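Local coordinates for Oxidored_FMN domain-containing protein ([Pseudomonas] geniculata N1, PDB 6L6J) that probably oxidises the amine 6-hydroxypseudooxynicotine, as an FMN- and [4Fe-4S]-containing amine oxidase of the NADH:flavin oxidoreductase family, at residues H64-H69 / H119-T124; Q179-T184 / V201-E206. All coordinates share one frame; numbering follows the deposited sequence.

Interaction 1 of 2, residues H64-H69 / H119-T124; sequences HETSDH and HPLSPT. With SO4 (sulfate ion), chain F.
Thr66 sits against Leu121 and the backbone of His119, and its small forked side chain serves an apolar and a polar neighbour at once. Its CB lies 3.7 Å from His119 O and packs loosely against Leu121 CD1. From there one branch, the methyl CG2, rests against the same carbonyl, 3.7 Å from His119 O. In the other branch OG1 lies 3.5 Å from Leu121 CD1. With chi1 at 60°, OG1 stands between the backbone N and the carbonyl carbon and makes a 2.9 Å hydrogen bond with His64 ND1, in which either could be the donor; it is also bonded to His106. Thr66 N adds a weak bond to that same ND1. The two segments belong to connections of a TIM barrel: 64-69 is a loop after the second strand, 55-62, while 119-124 carries the short strand 121-122 between the third strand and helix 142-162. Trp151 of that helix stacks on the imidazole of His64, whose NE2 donates a nearly straight bond (175°) to sulfate O4, 2.7 Å away; Arg150 and Trp151 also hold the ion. A water bridges the backbones, lying 2.8 Å from Thr66 O, to which it can donate, and accepting from Leu121 N (2.9 Å).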
ATOM      1  N   HIS A  64      12.892 -14.431  17.617  1.00 28.94           N
ATOM      2  CA  HIS A  64      13.599 -15.745  17.579  1.00 28.48           C
ATOM      3  C   HIS A  64      13.712 -16.248  16.135  1.00 29.19           C
ATOM      4  O   HIS A  64      12.824 -15.917  15.321  1.00 32.40           O
ATOM      5  CB  HIS A  64      12.859 -16.774  18.453  1.00 28.43           C
ATOM      6  CG  HIS A  64      13.662 -17.983  18.784  1.00 27.17           C
ATOM      7  ND1 HIS A  64      13.471 -19.184  18.155  1.00 26.61           N
ATOM      8  CD2 HIS A  64      14.668 -18.167  19.669  1.00 27.53           C
ATOM      9  CE1 HIS A  64      14.323 -20.058  18.641  1.00 27.76           C
ATOM     10  NE2 HIS A  64      15.081 -19.453  19.565  1.00 25.84           N
ATOM     11  N   GLU A  65      14.713 -17.095  15.878  1.00 29.90           N
ATOM     12  CA  GLU A  65      15.088 -17.683  14.550  1.00 30.33           C
ATOM     13  C   GLU A  65      13.944 -18.545  13.966  1.00 28.95           C
ATOM     14  O   GLU A  65      13.896 -18.725  12.708  1.00 27.24           O
ATOM     15  CB  GLU A  65      16.377 -18.503  14.711  1.00 30.70           C
ATOM     16  CG  GLU A  65      17.569 -17.684  15.199  1.00 34.85           C
ATOM     17  CD  GLU A  65      17.837 -17.644  16.707  1.00 38.57           C
ATOM     18  OE1 GLU A  65      16.874 -17.431  17.501  1.00 34.81           O
ATOM     19  OE2 GLU A  65      19.033 -17.827  17.094  1.00 40.32           O
ATOM     20  N   THR A  66      13.075 -19.074  14.831  1.00 26.34           N
ATOM     21  CA  THR A  66      11.871 -19.860  14.465  1.00 26.55           C
ATOM     22  C   THR A  66      10.761 -18.942  13.913  1.00 27.76           C
ATOM     23  O   THR A  66       9.683 -19.485  13.537  1.00 25.33           O
ATOM     24  CB  THR A  66      11.334 -20.653  15.668  1.00 27.73           C
ATOM     25  OG1 THR A  66      10.962 -19.782  16.749  1.00 24.24           O
ATOM     26  CG2 THR A  66      12.330 -21.670  16.178  1.00 28.32           C
ATOM     27  N   SER A  67      10.977 -17.620  13.864  1.00 26.21           N
ATOM     28  CA  SER A  67       9.966 -16.661  13.355  1.00 26.97           C
ATOM     29  C   SER A  67      10.536 -15.801  12.224  1.00 27.52           C
ATOM     30  O   SER A  67      11.233 -14.829  12.534  1.00 28.44           O
ATOM     31  CB  SER A  67       9.435 -15.799  14.467  1.00 26.12           C
ATOM     32  OG  SER A  67       8.624 -14.774  13.933  1.00 25.13           O
ATOM     33  N   ASP A  68      10.191 -16.098  10.968  1.00 26.65           N
ATOM     34  CA  ASP A  68      10.373 -15.130   9.850  1.00 26.76           C
ATOM     35  C   ASP A  68       9.333 -15.328   8.744  1.00 27.34           C
ATOM     36  O   ASP A  68       8.627 -16.356   8.718  1.00 30.96           O
ATOM     37  CB  ASP A  68      11.779 -15.173   9.273  1.00 28.20           C
ATOM     38  CG  ASP A  68      12.193 -16.484   8.647  1.00 28.22           C
ATOM     39  OD1 ASP A  68      11.449 -16.982   7.758  1.00 28.30           O
ATOM     40  OD2 ASP A  68      13.266 -16.991   9.054  1.00 28.65           O
ATOM     41  N   HIS A  69       9.206 -14.311   7.903  1.00 27.09           N
ATOM     42  CA  HIS A  69       8.441 -14.311   6.636  1.00 27.46           C
ATOM     43  C   HIS A  69       9.450 -14.225   5.477  1.00 30.84           C
ATOM     44  O   HIS A  69       9.146 -13.535   4.458  1.00 32.33           O
ATOM     45  CB  HIS A  69       7.419 -13.163   6.662  1.00 27.97           C
ATOM     46  CG  HIS A  69       6.327 -13.378   7.654  1.00 28.11           C
ATOM     47  ND1 HIS A  69       6.205 -12.628   8.792  1.00 28.95           N
ATOM     48  CD2 HIS A  69       5.346 -14.297   7.710  1.00 28.63           C
ATOM     49  CE1 HIS A  69       5.189 -13.065   9.502  1.00 28.32           C
ATOM     50  NE2 HIS A  69       4.650 -14.077   8.864  1.00 29.12           N
ATOM     51  N   HIS A 119      12.461 -24.878  12.155  1.00 31.52           N
ATOM     52  CA  HIS A 119      11.068 -25.389  12.233  1.00 32.35           C
ATOM     53  C   HIS A 119      10.163 -24.286  12.791  1.00 29.58           C
ATOM     54  O   HIS A 119      10.391 -23.780  13.877  1.00 31.38           O
ATOM     55  CB  HIS A 119      11.024 -26.678  13.059  1.00 30.63           C
ATOM     56  CG  HIS A 119      11.857 -27.777  12.506  1.00 31.19           C
ATOM     57  ND1 HIS A 119      11.350 -28.720  11.607  1.00 32.25           N
ATOM     58  CD2 HIS A 119      13.140 -28.138  12.762  1.00 31.13           C
ATOM     59  CE1 HIS A 119      12.308 -29.598  11.313  1.00 32.15           C
ATOM     60  NE2 HIS A 119      13.426 -29.262  12.016  1.00 29.09           N
ATOM     61  N   PRO A 120       9.138 -23.834  12.049  1.00 29.87           N
ATOM     62  CA  PRO A 120       8.146 -22.909  12.604  1.00 30.60           C
ATOM     63  C   PRO A 120       7.258 -23.603  13.653  1.00 30.55           C
ATOM     64  O   PRO A 120       7.206 -24.829  13.708  1.00 30.90           O
ATOM     65  CB  PRO A 120       7.297 -22.466  11.395  1.00 29.58           C
ATOM     66  CG  PRO A 120       8.057 -22.967  10.183  1.00 32.14           C
ATOM     67  CD  PRO A 120       8.873 -24.159  10.642  1.00 30.04           C
ATOM     68  N   LEU A 121       6.547 -22.807  14.443  1.00 29.66           N
ATOM     69  CA  LEU A 121       5.821 -23.295  15.643  1.00 28.68           C
ATOM     70  C   LEU A 121       4.307 -23.091  15.457  1.00 27.90           C
ATOM     71  O   LEU A 121       3.904 -22.192  14.710  1.00 27.04           O
ATOM     72  CB  LEU A 121       6.358 -22.563  16.878  1.00 26.72           C
ATOM     73  CG  LEU A 121       7.875 -22.467  16.987  1.00 27.78           C
ATOM     74  CD1 LEU A 121       8.253 -21.561  18.142  1.00 28.24           C
ATOM     75  CD2 LEU A 121       8.525 -23.839  17.151  1.00 27.78           C
ATOM     76  N   SER A 122       3.515 -23.932  16.119  1.00 26.52           N
ATOM     77  CA  SER A 122       2.038 -23.892  16.122  1.00 29.62           C
ATOM     78  C   SER A 122       1.542 -24.594  17.381  1.00 31.62           C
ATOM     79  O   SER A 122       2.234 -25.505  17.861  1.00 34.48           O
ATOM     80  CB  SER A 122       1.486 -24.543  14.880  1.00 30.84           C
ATOM     81  OG  SER A 122       0.058 -24.592  14.892  1.00 28.09           O
ATOM     82  N   PRO A 123       0.353 -24.211  17.924  1.00 29.02           N
ATOM     83  CA  PRO A 123      -0.326 -24.999  18.949  1.00 28.90           C
ATOM     84  C   PRO A 123      -0.484 -26.444  18.460  1.00 32.37           C
ATOM     85  O   PRO A 123      -0.329 -27.348  19.273  1.00 33.52           O
ATOM     86  CB  PRO A 123      -1.707 -24.334  19.109  1.00 29.14           C
ATOM     87  CG  PRO A 123      -1.859 -23.430  17.893  1.00 28.52           C
ATOM     88  CD  PRO A 123      -0.438 -23.031  17.541  1.00 29.88           C
ATOM     89  N   THR A 124      -0.748 -26.606  17.150  1.00 33.42           N
ATOM     90  CA  THR A 124      -1.074 -27.886  16.469  1.00 34.72           C
ATOM     91  C   THR A 124      -0.529 -27.849  15.038  1.00 34.80           C
ATOM     92  O   THR A 124      -0.732 -26.808  14.365  1.00 31.73           O
ATOM     93  CB  THR A 124      -2.587 -28.134  16.515  1.00 38.59           C
ATOM     94  OG1 THR A 124      -2.933 -28.115  17.909  1.00 43.50           O
ATOM     95  CG2 THR A 124      -3.015 -29.432  15.852  1.00 35.68           C
TER
HETATM   96  S   SO4 F 705      17.265 -20.664  22.406  1.00 53.35           S
HETATM   97  O1  SO4 F 705      17.346 -19.374  23.035  1.00 55.08           O
HETATM   98  O2  SO4 F 705      18.456 -21.437  22.722  1.00 50.47           O
HETATM   99  O3  SO4 F 705      16.080 -21.344  22.880  1.00 51.43           O
HETATM  100  O4  SO4 F 705      17.187 -20.492  20.975  1.00 52.01           O
HETATM  101  O   HOH W   1       6.929 -19.935  13.976  1.00 31.48           O

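Interaction 2 of 2, residues Q179-T184 / V201-E206; sequences QDFLDT and VRLLRE
Leu203 points one methyl straight down onto the ring of Phe181. Its CD2 stands 3.5 Å from the centroid of the Phe181 ring and only 9° off the ring normal, so this is a CH-pi contact over the middle of the face. The methyl consequently meets all six ring carbons at similar range, the nearest being Phe181 CD1 at 3.6 Å from Leu203 CD2. Leucine suits the place because its fork can set a methyl out from the helix; here CG is anti to the backbone N (chi1 -172°), which carries CD2 across to the aromatic face. Replacing Phe181 by an alanine removes that face and is likely to leave the CD2 methyl of Leu203 over a gap, without its CH-pi partner.

The second pair is turned quite differently. Leu182 and Val201 lie side by side and point the same way, and on the leucine only the CD2 methyl makes the contact. Leu182 CD2 lies 4.1 Å from Val201 CA and 4.2 Å from Val201 CG2, so the leucine tip covers backbone as well as branch. Val245 of helix 241-249 touches both residues, while Leu182 also reaches Cys171 and Phe225 on two barrel strands. Helix 177-182 ends here, Asp183 being the first residue to leave helical geometry. The short helix thus packs on the longer helix 197-215 within one beta-alpha-beta crossover, from strand 166-171 to the adjacent parallel strand 220-229, the repeating connection of a TIM barrel.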
ATOM      1  N   GLN A 179      -2.251 -15.493  18.287  1.00 28.39           N
ATOM      2  CA  GLN A 179      -3.557 -15.568  17.565  1.00 28.10           C
ATOM      3  C   GLN A 179      -3.824 -17.036  17.211  1.00 27.76           C
ATOM      4  O   GLN A 179      -4.954 -17.479  17.406  1.00 24.97           O
ATOM      5  CB  GLN A 179      -3.582 -14.677  16.319  1.00 27.95           C
ATOM      6  CG  GLN A 179      -4.978 -14.520  15.744  1.00 29.26           C
ATOM      7  CD  GLN A 179      -5.111 -13.555  14.587  1.00 31.20           C
ATOM      8  OE1 GLN A 179      -4.308 -12.633  14.395  1.00 27.72           O
ATOM      9  NE2 GLN A 179      -6.169 -13.763  13.802  1.00 32.89           N
ATOM     10  N   ASP A 180      -2.802 -17.761  16.742  1.00 29.60           N
ATOM     11  CA  ASP A 180      -2.886 -19.220  16.460  1.00 32.11           C
ATOM     12  C   ASP A 180      -3.351 -19.951  17.725  1.00 32.05           C
ATOM     13  O   ASP A 180      -4.241 -20.804  17.629  1.00 35.56           O
ATOM     14  CB  ASP A 180      -1.564 -19.779  15.932  1.00 35.71           C
ATOM     15  CG  ASP A 180      -1.163 -19.270  14.547  1.00 41.79           C
ATOM     16  OD1 ASP A 180      -2.062 -18.725  13.823  1.00 46.97           O
ATOM     17  OD2 ASP A 180       0.056 -19.395  14.197  1.00 37.10           O
ATOM     18  N   PHE A 181      -2.839 -19.598  18.895  1.00 31.24           N
ATOM     19  CA  PHE A 181      -3.269 -20.244  20.161  1.00 32.32           C
ATOM     20  C   PHE A 181      -4.726 -19.874  20.457  1.00 35.03           C
ATOM     21  O   PHE A 181      -5.523 -20.777  20.781  1.00 43.28           O
ATOM     22  CB  PHE A 181      -2.286 -19.938  21.287  1.00 31.64           C
ATOM     23  CG  PHE A 181      -1.187 -20.958  21.435  1.00 28.61           C
ATOM     24  CD1 PHE A 181      -0.113 -20.970  20.575  1.00 27.42           C
ATOM     25  CD2 PHE A 181      -1.237 -21.910  22.446  1.00 30.99           C
ATOM     26  CE1 PHE A 181       0.914 -21.892  20.733  1.00 29.18           C
ATOM     27  CE2 PHE A 181      -0.220 -22.843  22.593  1.00 30.71           C
ATOM     28  CZ  PHE A 181       0.853 -22.832  21.736  1.00 29.13           C
ATOM     29  N   LEU A 182      -5.095 -18.604  20.297  1.00 35.27           N
ATOM     30  CA  LEU A 182      -6.495 -18.107  20.465  1.00 36.11           C
ATOM     31  C   LEU A 182      -7.515 -18.849  19.587  1.00 35.53           C
ATOM     32  O   LEU A 182      -8.662 -19.016  20.035  1.00 34.16           O
ATOM     33  CB  LEU A 182      -6.540 -16.637  20.053  1.00 37.65           C
ATOM     34  CG  LEU A 182      -6.587 -15.628  21.178  1.00 38.21           C
ATOM     35  CD1 LEU A 182      -6.853 -14.255  20.579  1.00 39.11           C
ATOM     36  CD2 LEU A 182      -7.642 -16.023  22.209  1.00 39.01           C
ATOM     37  N   ASP A 183      -7.146 -19.143  18.340  1.00 38.44           N
ATOM     38  CA  ASP A 183      -8.061 -19.544  17.231  1.00 38.55           C
ATOM     39  C   ASP A 183      -8.383 -21.037  17.356  1.00 38.32           C
ATOM     40  O   ASP A 183      -7.437 -21.856  17.197  1.00 37.50           O
ATOM     41  CB  ASP A 183      -7.420 -19.226  15.873  1.00 42.18           C
ATOM     42  CG  ASP A 183      -8.374 -19.260  14.690  1.00 46.94           C
ATOM     43  OD1 ASP A 183      -9.444 -19.903  14.830  1.00 54.13           O
ATOM     44  OD2 ASP A 183      -8.050 -18.635  13.641  1.00 44.81           O
ATOM     45  N   THR A 184      -9.652 -21.384  17.616  1.00 37.81           N
ATOM     46  CA  THR A 184     -10.131 -22.797  17.686  1.00 38.72           C
ATOM     47  C   THR A 184      -9.957 -23.502  16.346  1.00 36.29           C
ATOM     48  O   THR A 184      -9.887 -24.733  16.366  1.00 37.60           O
ATOM     49  CB  THR A 184     -11.596 -22.938  18.103  1.00 38.42           C
ATOM     50  OG1 THR A 184     -12.367 -22.036  17.314  1.00 38.97           O
ATOM     51  CG2 THR A 184     -11.792 -22.654  19.575  1.00 43.37           C
ATOM     52  N   VAL A 201      -6.483 -18.236  25.676  1.00 39.07           N
ATOM     53  CA  VAL A 201      -5.971 -16.855  25.912  1.00 38.17           C
ATOM     54  C   VAL A 201      -4.725 -16.892  26.817  1.00 34.95           C
ATOM     55  O   VAL A 201      -4.029 -15.878  26.865  1.00 33.92           O
ATOM     56  CB  VAL A 201      -7.071 -15.947  26.491  1.00 39.72           C
ATOM     57  CG1 VAL A 201      -7.148 -16.035  28.013  1.00 39.64           C
ATOM     58  CG2 VAL A 201      -6.884 -14.503  26.036  1.00 40.50           C
ATOM     59  N   ARG A 202      -4.458 -18.010  27.490  1.00 34.92           N
ATOM     60  CA  ARG A 202      -3.379 -18.169  28.506  1.00 37.05           C
ATOM     61  C   ARG A 202      -2.031 -17.675  27.952  1.00 36.70           C
ATOM     62  O   ARG A 202      -1.271 -17.000  28.702  1.00 35.94           O
ATOM     63  CB  ARG A 202      -3.266 -19.638  28.940  1.00 39.29           C
ATOM     64  CG  ARG A 202      -2.192 -19.899  29.992  1.00 44.18           C
ATOM     65  CD  ARG A 202      -2.176 -21.321  30.549  1.00 45.52           C
ATOM     66  NE  ARG A 202      -3.520 -21.831  30.781  1.00 45.80           N
ATOM     67  CZ  ARG A 202      -4.339 -21.409  31.744  1.00 51.04           C
ATOM     68  NH1 ARG A 202      -3.950 -20.479  32.601  1.00 52.58           N
ATOM     69  NH2 ARG A 202      -5.559 -21.910  31.844  1.00 52.21           N
ATOM     70  N   LEU A 203      -1.696 -18.013  26.707  1.00 32.41           N
ATOM     71  CA  LEU A 203      -0.348 -17.694  26.195  1.00 32.67           C
ATOM     72  C   LEU A 203      -0.231 -16.175  26.032  1.00 35.01           C
ATOM     73  O   LEU A 203       0.827 -15.626  26.419  1.00 35.61           O
ATOM     74  CB  LEU A 203      -0.080 -18.424  24.883  1.00 30.96           C
ATOM     75  CG  LEU A 203       1.351 -18.316  24.369  1.00 30.34           C
ATOM     76  CD1 LEU A 203       2.362 -18.426  25.505  1.00 30.55           C
ATOM     77  CD2 LEU A 203       1.631 -19.375  23.322  1.00 30.72           C
ATOM     78  N   LEU A 204      -1.277 -15.533  25.500  1.00 35.91           N
ATOM     79  CA  LEU A 204      -1.340 -14.059  25.314  1.00 36.92           C
ATOM     80  C   LEU A 204      -1.237 -13.356  26.674  1.00 38.12           C
ATOM     81  O   LEU A 204      -0.475 -12.384  26.756  1.00 40.40           O
ATOM     82  CB  LEU A 204      -2.633 -13.651  24.597  1.00 36.38           C
ATOM     83  CG  LEU A 204      -2.846 -12.136  24.507  1.00 36.25           C
ATOM     84  CD1 LEU A 204      -1.689 -11.460  23.783  1.00 37.41           C
ATOM     85  CD2 LEU A 204      -4.151 -11.800  23.834  1.00 33.94           C
ATOM     86  N   ARG A 205      -1.996 -13.800  27.678  1.00 38.85           N
ATOM     87  CA  ARG A 205      -1.975 -13.226  29.057  1.00 41.86           C
ATOM     88  C   ARG A 205      -0.576 -13.428  29.658  1.00 38.98           C
ATOM     89  O   ARG A 205       0.045 -12.437  30.040  1.00 44.18           O
ATOM     90  CB  ARG A 205      -3.105 -13.835  29.908  1.00 45.21           C
ATOM     91  CG  ARG A 205      -2.871 -13.865  31.414  1.00 46.35           C
ATOM     92  CD  ARG A 205      -3.874 -14.749  32.143  1.00 46.83           C
ATOM     93  NE  ARG A 205      -5.142 -14.051  32.347  1.00 52.79           N
ATOM     94  CZ  ARG A 205      -6.361 -14.516  32.045  1.00 54.40           C
ATOM     95  NH1 ARG A 205      -6.530 -15.724  31.519  1.00 58.87           N
ATOM     96  NH2 ARG A 205      -7.419 -13.763  32.284  1.00 47.25           N
ATOM     97  N   GLU A 206      -0.095 -14.668  29.732  1.00 41.62           N
ATOM     98  CA  GLU A 206       1.217 -15.031  30.350  1.00 42.33           C
ATOM     99  C   GLU A 206       2.377 -14.256  29.695  1.00 37.54           C
ATOM    100  O   GLU A 206       3.308 -13.886  30.394  1.00 38.90           O
ATOM    101  CB  GLU A 206       1.476 -16.533  30.216  1.00 45.40           C
ATOM    102  CG  GLU A 206       0.629 -17.390  31.133  1.00 46.42           C
ATOM    103  CD  GLU A 206       0.960 -18.864  31.027  1.00 50.45           C
ATOM    104  OE1 GLU A 206       1.455 -19.283  29.964  1.00 48.97           O
ATOM    105  OE2 GLU A 206       0.738 -19.585  32.015  1.00 57.98           O
TER

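Interactions 1 and 2 follow one another along the chain, and their centres lie 15 Å apart in the same barrel domain. Pro123 joins them directly: its CG is 3.6 Å from Asp180 O, and its CD is 3.6 Å from Phe181 CE1. Leu121 adds to the join by touching Leu177, so helix 177-182 packs against strand 121-122 and its surroundings as well as against helix 197-215. Interaction 1 lies away from the known binding sites, though His69 within 64-69 is hydrogen-bonded to the FMN-binding Glu60; in interaction 2 the side chain of Leu182 stays about 12 Å from that of Arg224, another FMN-binding residue.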